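Local atomic coordinates of cellobiose 2-epimerase (PDB entry 5ZIG), a protein that probably catalyses the reversible epimerization of cellobiose to 4-O-beta-D-glucopyranosyl-D-mannose. Residues Gln69-Arg74 / His133-Asp138; Ala128-His133 / Tyr201-Arg206. One frame throughout, in Å; residues are numbered along the deposited sequence.

Interaction 1 of 2, residues Gln69-Arg74 / His133-Asp138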
loop_
_atom_site.group_PDB
_atom_site.type_symbol
_atom_site.label_atom_id
_atom_site.label_comp_id
_atom_site.label_asym_id
_atom_site.label_seq_id
_atom_site.Cartn_x
_atom_site.Cartn_y
_atom_site.Cartn_z
ATOM N N GLN A 69 -11.597 5.261 -5.501
ATOM C CA GLN A 69 -11.213 4.530 -6.705
ATOM C C GLN A 69 -12.355 3.669 -7.212
ATOM O O GLN A 69 -12.532 3.517 -8.428
ATOM C CB GLN A 69 -9.978 3.675 -6.419
ATOM C CG GLN A 69 -8.772 4.510 -5.961
ATOM C CD GLN A 69 -8.156 5.297 -7.095
ATOM O OE1 GLN A 69 -8.429 5.023 -8.268
ATOM N NE2 GLN A 69 -7.310 6.277 -6.756
ATOM N N ALA A 70 -13.154 3.112 -6.290
ATOM C CA ALA A 70 -14.285 2.279 -6.691
ATOM C C ALA A 70 -15.380 3.112 -7.343
ATOM O O ALA A 70 -16.009 2.665 -8.305
ATOM C CB ALA A 70 -14.831 1.514 -5.486
ATOM N N PHE A 71 -15.619 4.332 -6.845
ATOM C CA PHE A 71 -16.591 5.207 -7.500
ATOM C C PHE A 71 -16.101 5.646 -8.879
ATOM O O PHE A 71 -16.905 5.832 -9.802
ATOM C CB PHE A 71 -16.895 6.426 -6.624
ATOM C CG PHE A 71 -17.902 7.378 -7.228
ATOM C CD1 PHE A 71 -19.250 7.054 -7.285
ATOM C CD2 PHE A 71 -17.488 8.600 -7.754
ATOM C CE1 PHE A 71 -20.179 7.938 -7.845
ATOM C CE2 PHE A 71 -18.411 9.486 -8.304
ATOM C CZ PHE A 71 -19.752 9.154 -8.347
ATOM N N LEU A 72 -14.784 5.832 -9.026
ATOM C CA LEU A 72 -14.208 6.153 -10.327
ATOM C C LEU A 72 -14.331 4.971 -11.298
ATOM O O LEU A 72 -14.659 5.160 -12.473
ATOM C CB LEU A 72 -12.748 6.562 -10.146
ATOM C CG LEU A 72 -12.454 7.985 -9.658
ATOM C CD1 LEU A 72 -11.082 8.065 -8.981
ATOM C CD2 LEU A 72 -12.578 9.003 -10.810
ATOM N N SER A 73 -14.086 3.746 -10.827
ATOM C CA SER A 73 -14.209 2.583 -11.714
ATOM C C SER A 73 -15.667 2.231 -12.018
ATOM O O SER A 73 -15.961 1.712 -13.097
ATOM C CB SER A 73 -13.494 1.382 -11.100
ATOM O OG SER A 73 -14.066 0.174 -11.549
ATOM N N ARG A 74 -16.583 2.514 -11.099
ATOM C CA ARG A 74 -18.005 2.217 -11.247
ATOM C C ARG A 74 -18.794 3.168 -10.352
ATOM O O ARG A 74 -18.733 3.055 -9.121
ATOM C CB ARG A 74 -18.288 0.759 -10.887
ATOM C CG ARG A 74 -19.286 0.062 -11.770
ATOM C CD ARG A 74 -19.696 -1.280 -11.182
ATOM N NE ARG A 74 -19.161 -2.416 -11.939
ATOM C CZ ARG A 74 -19.334 -3.694 -11.599
ATOM N NH1 ARG A 74 -20.025 -4.015 -10.510
ATOM N NH2 ARG A 74 -18.816 -4.662 -12.347
ATOM N N HIS A 133 -10.285 13.733 -4.145
ATOM C CA HIS A 133 -10.469 14.918 -4.976
ATOM C C HIS A 133 -10.862 14.526 -6.399
ATOM O O HIS A 133 -11.862 15.020 -6.939
ATOM C CB HIS A 133 -9.194 15.760 -4.960
ATOM C CG HIS A 133 -9.184 16.845 -5.985
ATOM N ND1 HIS A 133 -9.820 18.050 -5.791
ATOM C CD2 HIS A 133 -8.632 16.905 -7.219
ATOM C CE1 HIS A 133 -9.654 18.809 -6.860
ATOM N NE2 HIS A 133 -8.930 18.141 -7.738
ATOM N N THR A 134 -10.112 13.591 -6.997
ATOM C CA THR A 134 -10.443 13.079 -8.326
ATOM C C THR A 134 -11.860 12.514 -8.380
ATOM O O THR A 134 -12.617 12.804 -9.312
ATOM C CB THR A 134 -9.429 12.002 -8.746
ATOM O OG1 THR A 134 -8.105 12.547 -8.715
ATOM C CG2 THR A 134 -9.705 11.521 -10.171
ATOM N N ALA A 135 -12.252 11.715 -7.389
ATOM C CA ALA A 135 -13.541 11.037 -7.496
ATOM C C ALA A 135 -14.717 11.953 -7.178
ATOM O O ALA A 135 -15.804 11.772 -7.741
ATOM C CB ALA A 135 -13.574 9.808 -6.589
ATOM N N SER A 136 -14.544 12.912 -6.270
ATOM C CA SER A 136 -15.653 13.742 -5.829
ATOM C C SER A 136 -15.596 15.168 -6.356
ATOM O O SER A 136 -16.591 15.894 -6.229
ATOM C CB SER A 136 -15.732 13.771 -4.280
ATOM O OG SER A 136 -14.650 14.489 -3.701
ATOM N N GLY A 137 -14.483 15.588 -6.952
ATOM C CA GLY A 137 -14.334 16.994 -7.277
ATOM C C GLY A 137 -14.115 17.920 -6.100
ATOM O O GLY A 137 -14.008 19.125 -6.311
ATOM N N ASP A 138 -14.032 17.401 -4.866
ATOM C CA ASP A 138 -13.974 18.241 -3.665
ATOM C C ASP A 138 -12.657 19.009 -3.594
ATOM O O ASP A 138 -11.586 18.415 -3.430
ATOM C CB ASP A 138 -14.150 17.390 -2.407
ATOM C CG ASP A 138 -14.454 18.226 -1.173
ATOM O OD1 ASP A 138 -13.601 19.027 -0.725
ATOM O OD2 ASP A 138 -15.571 18.083 -0.655
#
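With chi1 at -79°, Leu72 swings CG anti to its carbonyl carbon and lays its branched end over Ala135, while chi1 of -180° in Phe71 sets CG anti to the backbone N and carries the ring alongside the carbonyl of Ala135. Ala135 takes the largest share of this small contact. Its CB lies 3.7 Å from Leu72 CG; Leu72 CA and Ala135 CA are 5.7 Å apart, the nearest CA pair of the two segments. Both methyls of Leu72 also reach Thr134: Leu72 CD2 meets Thr134 CG2 at 3.9 Å, the two side chains crossing at about a right angle. Thr134 offers its methyl, while OG1 is hydrogen-bonded to Ala130 O. The Phe71 ring brings its edge to a backbone oxygen, with CE2 3.5 Å from Ala135 O near the ring plane. No hydrogen bond joins the two segments. Beyond the contact the 133-138 chain turns sharply: Gly137 has positive phi, Ser136 OG accepts from Asp138 N in an ST turn, and His133 ND1 gives a nearly straight bond (3.0 Å, 166°) to Asp138 O, which lies in the imidazole plane while ND1 stands above the carbonyl plane. Asp138 then N-caps helix 139-156, its OD1 bound to Ala141 N. The contact joins the C-terminal ends of helices 57-73 and 119-136 near the surface, with Leu80 of helix 77-94 touching both Phe71 and Ser136.

Interaction 2 of 2, residues Ala128-His133 / Tyr201-Arg206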
loop_
_atom_site.group_PDB
_atom_site.type_symbol
_atom_site.label_atom_id
_atom_site.label_comp_id
_atom_site.label_asym_id
_atom_site.label_seq_id
_atom_site.Cartn_x
_atom_site.Cartn_y
_atom_site.Cartn_z
ATOM N N ALA A 128 -4.820 9.271 -0.149
ATOM C CA ALA A 128 -6.267 9.115 -0.168
ATOM C C ALA A 128 -7.002 10.412 -0.475
ATOM O O ALA A 128 -8.087 10.373 -1.071
ATOM C CB ALA A 128 -6.759 8.557 1.167
ATOM N N LEU A 129 -6.464 11.562 -0.049
ATOM C CA LEU A 129 -7.141 12.826 -0.324
ATOM C C LEU A 129 -7.069 13.190 -1.795
ATOM O O LEU A 129 -8.005 13.795 -2.331
ATOM C CB LEU A 129 -6.531 13.950 0.514
ATOM C CG LEU A 129 -6.944 13.993 1.984
ATOM C CD1 LEU A 129 -5.819 14.605 2.817
ATOM C CD2 LEU A 129 -8.230 14.782 2.150
ATOM N N ALA A 130 -5.959 12.851 -2.450
ATOM C CA ALA A 130 -5.845 13.055 -3.885
ATOM C C ALA A 130 -6.852 12.187 -4.632
ATOM O O ALA A 130 -7.542 12.664 -5.542
ATOM C CB ALA A 130 -4.412 12.754 -4.336
ATOM N N ALA A 131 -6.983 10.922 -4.220
ATOM C CA ALA A 131 -7.985 10.051 -4.820
ATOM C C ALA A 131 -9.382 10.614 -4.620
ATOM O O ALA A 131 -10.192 10.632 -5.555
ATOM C CB ALA A 131 -7.867 8.649 -4.227
ATOM N N TYR A 132 -9.670 11.107 -3.405
ATOM C CA TYR A 132 -10.992 11.648 -3.118
ATOM C C TYR A 132 -11.279 12.867 -3.976
ATOM O O TYR A 132 -12.401 13.043 -4.466
ATOM C CB TYR A 132 -11.112 12.013 -1.637
ATOM C CG TYR A 132 -12.510 12.459 -1.275
ATOM C CD1 TYR A 132 -13.574 11.613 -1.492
ATOM C CD2 TYR A 132 -12.776 13.735 -0.770
ATOM C CE1 TYR A 132 -14.848 11.980 -1.213
ATOM C CE2 TYR A 132 -14.093 14.119 -0.463
ATOM C CZ TYR A 132 -15.118 13.213 -0.694
ATOM O OH TYR A 132 -16.443 13.485 -0.425
ATOM N N HIS A 133 -10.285 13.733 -4.145
ATOM C CA HIS A 133 -10.469 14.918 -4.976
ATOM C C HIS A 133 -10.862 14.526 -6.399
ATOM O O HIS A 133 -11.862 15.020 -6.939
ATOM C CB HIS A 133 -9.194 15.760 -4.960
ATOM C CG HIS A 133 -9.184 16.845 -5.985
ATOM N ND1 HIS A 133 -9.820 18.050 -5.791
ATOM C CD2 HIS A 133 -8.632 16.905 -7.219
ATOM C CE1 HIS A 133 -9.654 18.809 -6.860
ATOM N NE2 HIS A 133 -8.930 18.141 -7.738
ATOM N N TYR A 201 3.163 10.389 -3.382
ATOM C CA TYR A 201 3.606 11.495 -4.233
ATOM C C TYR A 201 3.356 11.193 -5.702
ATOM O O TYR A 201 2.912 12.075 -6.444
ATOM C CB TYR A 201 5.080 11.798 -3.990
ATOM C CG TYR A 201 5.349 12.534 -2.685
ATOM C CD1 TYR A 201 4.330 12.750 -1.761
ATOM C CD2 TYR A 201 6.608 13.021 -2.390
ATOM C CE1 TYR A 201 4.570 13.425 -0.564
ATOM C CE2 TYR A 201 6.870 13.702 -1.170
ATOM C CZ TYR A 201 5.839 13.904 -0.276
ATOM O OH TYR A 201 6.065 14.586 0.916
ATOM N N SER A 202 3.644 9.961 -6.142
ATOM C CA SER A 202 3.273 9.558 -7.504
ATOM C C SER A 202 1.829 9.937 -7.812
ATOM O O SER A 202 1.537 10.519 -8.864
ATOM C CB SER A 202 3.482 8.052 -7.707
ATOM O OG SER A 202 4.864 7.708 -7.710
ATOM N N THR A 203 0.918 9.661 -6.877
ATOM C CA THR A 203 -0.501 9.938 -7.082
ATOM C C THR A 203 -0.810 11.435 -6.966
ATOM O O THR A 203 -1.637 11.959 -7.725
ATOM C CB THR A 203 -1.331 9.091 -6.089
ATOM O OG1 THR A 203 -1.315 7.718 -6.506
ATOM C CG2 THR A 203 -2.792 9.552 -6.002
ATOM N N LEU A 204 -0.164 12.146 -6.033
ATOM C CA LEU A 204 -0.346 13.599 -5.973
ATOM C C LEU A 204 0.179 14.256 -7.246
ATOM O O LEU A 204 -0.441 15.184 -7.777
ATOM C CB LEU A 204 0.337 14.178 -4.721
ATOM C CG LEU A 204 0.182 15.692 -4.484
ATOM C CD1 LEU A 204 -1.293 16.089 -4.314
ATOM C CD2 LEU A 204 1.035 16.207 -3.321
ATOM N N PHE A 205 1.292 13.749 -7.778
ATOM C CA PHE A 205 1.818 14.267 -9.043
ATOM C C PHE A 205 0.917 13.910 -10.225
ATOM O O PHE A 205 0.711 14.733 -11.124
ATOM C CB PHE A 205 3.233 13.740 -9.284
ATOM C CG PHE A 205 3.849 14.217 -10.574
ATOM C CD1 PHE A 205 4.315 15.514 -10.696
ATOM C CD2 PHE A 205 3.957 13.361 -11.665
ATOM C CE1 PHE A 205 4.881 15.951 -11.874
ATOM C CE2 PHE A 205 4.520 13.786 -12.846
ATOM C CZ PHE A 205 4.984 15.082 -12.953
ATOM N N ARG A 206 0.397 12.679 -10.257
ATOM C CA ARG A 206 -0.558 12.326 -11.303
ATOM C C ARG A 206 -1.764 13.252 -11.270
ATOM O O ARG A 206 -2.271 13.669 -12.317
ATOM C CB ARG A 206 -1.012 10.874 -11.154
ATOM C CG ARG A 206 -2.088 10.504 -12.182
ATOM C CD ARG A 206 -2.538 9.025 -12.071
ATOM N NE ARG A 206 -1.591 8.149 -12.743
ATOM C CZ ARG A 206 -0.678 7.414 -12.127
ATOM N NH1 ARG A 206 -0.593 7.431 -10.801
ATOM N NH2 ARG A 206 0.142 6.649 -12.842
#
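Two neighbouring inner helices of an (alpha/alpha)6 barrel, 119-136 and 191-208, meet here through one small residue. Ala130 points its methyl at the facing helix, where Thr203 and Leu204 receive it. The closest approach is methyl to methyl, Ala130 CB to Thr203 CG2 at 4.0 Å. Thr203 presents this branch because CG2 stands anti to its own backbone N (OG1 is the branch anti to the carbonyl carbon, chi1 -73°), and OG1 therefore lies farther from the alanine than the methyl does. Next to it the alanine methyl faces the backbone of Leu204, with Ala130 CB 4.5 Å from Leu204 CA. The Leu204 side chain sets off across the line between the helices, and its end bends back until CD1 is 4.6 Å from Ala130 CB, a loose approach. With so short a side chain between them, the backbones come close: Ala130 CA and Leu204 CA are 5.9 Å apart. The two helices run in the same general direction, as inner helices of this barrel do in the 6-hairpin clan, where each is followed by an outer helix running back. That outer layer covers both segments: Leu129 and Tyr132 rest on Ala141 of helix 139-156, Tyr201 sets its ring edge-to-face with Phe149 and its OH is hydrogen-bonded to Glu153 OE2, and Phe205 packs on Met217 of helix 211-228. On the next inner helix, 251-269, Glu263 forms a salt bridge with Arg206. A 1,2-ethanediol molecule, probably from the crystallisation liquor, lies about 4 Å from the side chain of Thr203.

Helix 119-136 is common to both contacts: interaction 2 uses residues 128-133 and interaction 1 residues 133-138, with His133 shared. Their centres are 11 Å apart. Along the chain the segments come in the order 69-74, 128-133, 133-138, 201-206. Because helix 119-136 touches helix 57-73 in interaction 1 and helix 191-208 in interaction 2, it lies between them in the inner ring of the barrel. Interaction 2 is buried, whereas interaction 1 lies farther from the chain's centre, near the surface. The two also touch directly, Gln69 NE2 lying 3.5 Å from Ala131 CB. Together they join neighbouring inner helices side by side, closing part of the ring around the barrel axis.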